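Local coordinates for imelysin-like protein (Psychrobacter arcticus, PDB 3PF0) that is of unknown function but belongs to the imelysin-like (peptidase M75) family and has been classed as a putative metalloendopeptidase, at residues T56-Y67 and W207-I217. Residues are numbered along the deposited sequence; the frame is centred on the assembly and turned at random.
Sequences THVANDMVIPAY and WQQNAIKLLAI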
loop_
_atom_site.group_PDB
_atom_site.type_symbol
_atom_site.label_atom_id
_atom_site.label_comp_id
_atom_site.label_asym_id
_atom_site.label_seq_id
_atom_site.Cartn_x
_atom_site.Cartn_y
_atom_site.Cartn_z
ATOM N N THR A 56 -13.249 9.642 -13.107
ATOM C CA THR A 56 -13.068 10.966 -12.491
ATOM C C THR A 56 -13.289 10.838 -10.974
ATOM O O THR A 56 -12.540 11.434 -10.195
ATOM C CB THR A 56 -14.004 11.997 -13.148
ATOM O OG1 THR A 56 -13.711 12.049 -14.545
ATOM C CG2 THR A 56 -13.862 13.391 -12.556
ATOM N N HIS A 57 -14.289 10.032 -10.568
ATOM C CA HIS A 57 -14.620 9.782 -9.167
ATOM C C HIS A 57 -13.479 8.971 -8.484
ATOM O O HIS A 57 -13.148 9.237 -7.327
ATOM C CB HIS A 57 -15.994 9.079 -9.073
ATOM C CG HIS A 57 -16.138 8.131 -7.928
ATOM N ND1 HIS A 57 -16.485 8.574 -6.669
ATOM C CD2 HIS A 57 -15.986 6.788 -7.894
ATOM C CE1 HIS A 57 -16.513 7.496 -5.906
ATOM N NE2 HIS A 57 -16.223 6.398 -6.602
ATOM N N VAL A 58 -12.864 8.023 -9.211
ATOM C CA VAL A 58 -11.774 7.185 -8.701
ATOM C C VAL A 58 -10.540 8.064 -8.419
ATOM O O VAL A 58 -9.907 7.919 -7.368
ATOM C CB VAL A 58 -11.482 6.021 -9.694
ATOM C CG1 VAL A 58 -10.061 5.475 -9.555
ATOM C CG2 VAL A 58 -12.515 4.908 -9.539
ATOM N N ALA A 59 -10.235 8.997 -9.332
ATOM C CA ALA A 59 -9.110 9.916 -9.188
ATOM C C ALA A 59 -9.328 10.873 -8.006
ATOM O O ALA A 59 -8.484 10.943 -7.115
ATOM C CB ALA A 59 -8.906 10.702 -10.481
ATOM N N ASN A 60 -10.488 11.534 -7.961
ATOM C CA ASN A 60 -10.817 12.535 -6.955
ATOM C C ASN A 60 -11.147 11.978 -5.572
ATOM O O ASN A 60 -10.800 12.630 -4.587
ATOM C CB ASN A 60 -11.990 13.407 -7.438
ATOM C CG ASN A 60 -11.626 14.329 -8.577
ATOM O OD1 ASN A 60 -10.475 14.765 -8.719
ATOM N ND2 ASN A 60 -12.610 14.682 -9.396
ATOM N N ASP A 61 -11.865 10.841 -5.481
ATOM C CA ASP A 61 -12.310 10.322 -4.187
ATOM C C ASP A 61 -11.458 9.165 -3.635
ATOM O O ASP A 61 -11.629 8.818 -2.463
ATOM C CB ASP A 61 -13.785 9.894 -4.259
ATOM C CG ASP A 61 -14.732 11.027 -4.653
ATOM O OD1 ASP A 61 -14.402 12.210 -4.381
ATOM O OD2 ASP A 61 -15.808 10.733 -5.217
HETATM N N MSE A 62 -10.533 8.593 -4.428
HETATM C CA MSE A 62 -9.750 7.474 -3.904
HETATM C C MSE A 62 -8.242 7.613 -4.104
HETATM O O MSE A 62 -7.506 7.515 -3.123
HETATM C CB MSE A 62 -10.232 6.145 -4.495
HETATM C CG MSE A 62 -11.546 5.687 -3.886
HETATM SE SE MSE A 62 -12.116 3.964 -4.526
HETATM C CE MSE A 62 -14.031 4.087 -4.119
ATOM N N VAL A 63 -7.782 7.832 -5.347
ATOM C CA VAL A 63 -6.357 7.891 -5.683
ATOM C C VAL A 63 -5.681 9.113 -5.015
ATOM O O VAL A 63 -4.770 8.921 -4.192
ATOM C CB VAL A 63 -6.117 7.853 -7.216
ATOM C CG1 VAL A 63 -4.639 8.002 -7.551
ATOM C CG2 VAL A 63 -6.687 6.576 -7.832
ATOM N N ILE A 64 -6.126 10.342 -5.369
ATOM C CA ILE A 64 -5.589 11.603 -4.845
ATOM C C ILE A 64 -5.727 11.630 -3.294
ATOM O O ILE A 64 -4.696 11.867 -2.664
ATOM C CB ILE A 64 -6.188 12.859 -5.555
ATOM C CG1 ILE A 64 -5.741 12.889 -7.043
ATOM C CG2 ILE A 64 -5.788 14.161 -4.838
ATOM C CD1 ILE A 64 -6.599 13.731 -8.016
ATOM N N PRO A 65 -6.887 11.286 -2.656
ATOM C CA PRO A 65 -6.942 11.288 -1.179
ATOM C C PRO A 65 -5.977 10.304 -0.515
ATOM O O PRO A 65 -5.421 10.646 0.529
ATOM C CB PRO A 65 -8.399 10.908 -0.878
ATOM C CG PRO A 65 -9.143 11.360 -2.072
ATOM C CD PRO A 65 -8.228 11.011 -3.216
ATOM N N ALA A 66 -5.748 9.114 -1.123
ATOM C CA ALA A 66 -4.824 8.119 -0.572
ATOM C C ALA A 66 -3.402 8.656 -0.564
ATOM O O ALA A 66 -2.711 8.521 0.444
ATOM C CB ALA A 66 -4.892 6.828 -1.359
ATOM N N TYR A 67 -2.980 9.305 -1.660
ATOM C CA TYR A 67 -1.646 9.885 -1.728
ATOM C C TYR A 67 -1.534 11.089 -0.787
ATOM O O TYR A 67 -0.509 11.231 -0.116
ATOM C CB TYR A 67 -1.273 10.268 -3.175
ATOM C CG TYR A 67 -0.939 9.079 -4.054
ATOM C CD1 TYR A 67 0.041 8.160 -3.680
ATOM C CD2 TYR A 67 -1.549 8.913 -5.295
ATOM C CE1 TYR A 67 0.349 7.062 -4.484
ATOM C CE2 TYR A 67 -1.241 7.825 -6.113
ATOM C CZ TYR A 67 -0.288 6.903 -5.705
ATOM O OH TYR A 67 0.051 5.854 -6.528
ATOM N N TRP A 207 -0.761 13.567 -9.821
ATOM C CA TRP A 207 -2.102 13.022 -10.026
ATOM C C TRP A 207 -3.134 14.153 -10.156
ATOM O O TRP A 207 -4.008 14.053 -11.014
ATOM C CB TRP A 207 -2.482 12.068 -8.884
ATOM C CG TRP A 207 -2.225 10.633 -9.235
ATOM C CD1 TRP A 207 -1.130 9.892 -8.899
ATOM C CD2 TRP A 207 -3.003 9.820 -10.127
ATOM N NE1 TRP A 207 -1.194 8.655 -9.497
ATOM C CE2 TRP A 207 -2.344 8.577 -10.242
ATOM C CE3 TRP A 207 -4.209 10.016 -10.826
ATOM C CZ2 TRP A 207 -2.869 7.517 -10.995
ATOM C CZ3 TRP A 207 -4.715 8.976 -11.592
ATOM C CH2 TRP A 207 -4.052 7.740 -11.665
ATOM N N GLN A 208 -3.017 15.226 -9.324
ATOM C CA GLN A 208 -3.923 16.383 -9.356
ATOM C C GLN A 208 -3.828 17.102 -10.697
ATOM O O GLN A 208 -4.840 17.572 -11.217
ATOM C CB GLN A 208 -3.622 17.364 -8.209
ATOM C CG GLN A 208 -4.191 16.907 -6.866
ATOM C CD GLN A 208 -3.717 17.704 -5.672
ATOM O OE1 GLN A 208 -2.624 18.288 -5.652
ATOM N NE2 GLN A 208 -4.512 17.687 -4.615
ATOM N N GLN A 209 -2.618 17.155 -11.267
ATOM C CA GLN A 209 -2.341 17.799 -12.541
ATOM C C GLN A 209 -2.705 16.930 -13.745
ATOM O O GLN A 209 -3.325 17.441 -14.678
ATOM C CB GLN A 209 -0.839 18.153 -12.607
ATOM C CG GLN A 209 -0.398 18.878 -13.875
ATOM C CD GLN A 209 -0.936 20.283 -13.967
ATOM O OE1 GLN A 209 -0.744 21.113 -13.076
ATOM N NE2 GLN A 209 -1.583 20.592 -15.077
ATOM N N ASN A 210 -2.304 15.635 -13.738
ATOM C CA ASN A 210 -2.422 14.772 -14.917
ATOM C C ASN A 210 -3.425 13.590 -14.832
ATOM O O ASN A 210 -3.329 12.694 -15.672
ATOM C CB ASN A 210 -1.020 14.199 -15.243
ATOM C CG ASN A 210 0.071 15.240 -15.419
ATOM O OD1 ASN A 210 0.005 16.110 -16.291
ATOM N ND2 ASN A 210 1.116 15.156 -14.607
ATOM N N ALA A 211 -4.396 13.607 -13.894
ATOM C CA ALA A 211 -5.381 12.517 -13.701
ATOM C C ALA A 211 -6.094 12.073 -14.999
ATOM O O ALA A 211 -6.228 10.870 -15.227
ATOM C CB ALA A 211 -6.424 12.922 -12.665
ATOM N N ILE A 212 -6.545 13.040 -15.833
ATOM C CA ILE A 212 -7.275 12.789 -17.084
ATOM C C ILE A 212 -6.420 11.935 -18.037
ATOM O O ILE A 212 -6.899 10.913 -18.528
ATOM C CB ILE A 212 -7.765 14.114 -17.727
ATOM C CG1 ILE A 212 -8.885 14.753 -16.870
ATOM C CG2 ILE A 212 -8.221 13.917 -19.187
ATOM C CD1 ILE A 212 -9.214 16.250 -17.209
ATOM N N LYS A 213 -5.164 12.335 -18.261
ATOM C CA LYS A 213 -4.226 11.617 -19.118
ATOM C C LYS A 213 -3.849 10.251 -18.506
ATOM O O LYS A 213 -3.830 9.256 -19.231
ATOM C CB LYS A 213 -2.969 12.469 -19.348
ATOM C CG LYS A 213 -2.136 12.027 -20.544
ATOM C CD LYS A 213 -0.647 12.260 -20.336
ATOM C CE LYS A 213 -0.190 13.647 -20.714
ATOM N NZ LYS A 213 1.287 13.752 -20.639
ATOM N N LEU A 214 -3.566 10.202 -17.183
ATOM C CA LEU A 214 -3.164 8.967 -16.487
ATOM C C LEU A 214 -4.248 7.874 -16.518
ATOM O O LEU A 214 -3.900 6.697 -16.648
ATOM C CB LEU A 214 -2.752 9.242 -15.030
ATOM C CG LEU A 214 -1.437 9.989 -14.844
ATOM C CD1 LEU A 214 -1.381 10.659 -13.495
ATOM C CD2 LEU A 214 -0.225 9.088 -15.118
ATOM N N LEU A 215 -5.541 8.258 -16.426
ATOM C CA LEU A 215 -6.647 7.293 -16.437
ATOM C C LEU A 215 -7.435 7.296 -17.764
ATOM O O LEU A 215 -8.523 6.717 -17.815
ATOM C CB LEU A 215 -7.603 7.554 -15.255
ATOM C CG LEU A 215 -7.140 7.106 -13.863
ATOM C CD1 LEU A 215 -8.115 7.587 -12.801
ATOM C CD2 LEU A 215 -6.989 5.577 -13.773
ATOM N N ALA A 216 -6.877 7.916 -18.839
ATOM C CA ALA A 216 -7.478 8.044 -20.184
ATOM C C ALA A 216 -8.983 8.403 -20.081
ATOM O O ALA A 216 -9.839 7.800 -20.735
ATOM C CB ALA A 216 -7.268 6.763 -20.984
ATOM N N ILE A 217 -9.280 9.381 -19.206
ATOM C CA ILE A 217 -10.620 9.854 -18.861
ATOM C C ILE A 217 -11.323 10.486 -20.083
ATOM O O ILE A 217 -12.531 10.289 -20.225
ATOM C CB ILE A 217 -10.526 10.811 -17.636
ATOM C CG1 ILE A 217 -10.168 10.002 -16.369
ATOM C CG2 ILE A 217 -11.800 11.643 -17.418
ATOM C CD1 ILE A 217 -9.710 10.794 -15.135
HETATM O O HOH W 1 0.736 6.601 -9.034
#
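Val63 and Tyr67 of helix 48-84 pack against the indole of Trp207 where helix 183-214 runs back along it, an antiparallel helix pair (150° between the axes of the short segments) in this all-helical imelysin-like fold. The tight part of the contact is centred on that indole. Methyl CG1 of Val63 sits over one face of the ring as a CH-pi contact, 3.6 Å from the centroid of the six-membered ring of Trp207. A chi1 of 176° turns this methyl away from the backbone N and out over the indole. Leu214 CD1 covers the opposite face, so the indole is sandwiched between two methyl groups, while Leu215 CG lies at its edge. The ring of Tyr67 is nearly parallel to the five-membered ring of Trp207 but slid aside with little overlap; Tyr67 CE2 comes to 3.5 Å from Trp207 CD1. Ile64 adds to this packing, resting CG1 on Trp207 CB at 3.8 Å. Val115, Ala120 and Pro119 from loops, with Trp230 of helix 225-250, pack around the buried side chains.

Farther along, Ala59 CB meets Ala211 CB at 4.0 Å and also touches Leu215 CD1. Helix 183-214 then ends in a Schellman motif, with Ala216 at positive phi and Ile217 N bonded to Ile212 O; the turn brings Ile217 CG2 beside Thr56 OG1, which is hydrogen-bonded to Lys52 O.

The solvent side is looser. There the exposed Gln208 adopts two conformations; in one its chain passes Ile64 CG2, and the position of its amide is doubtful. No direct hydrogen bond joins the segments, but at the buried aromatic end a water bridges them, donating to Tyr67 OH at 2.7 Å and accepting from Trp207 NE1 at 2.9 Å in the indole plane.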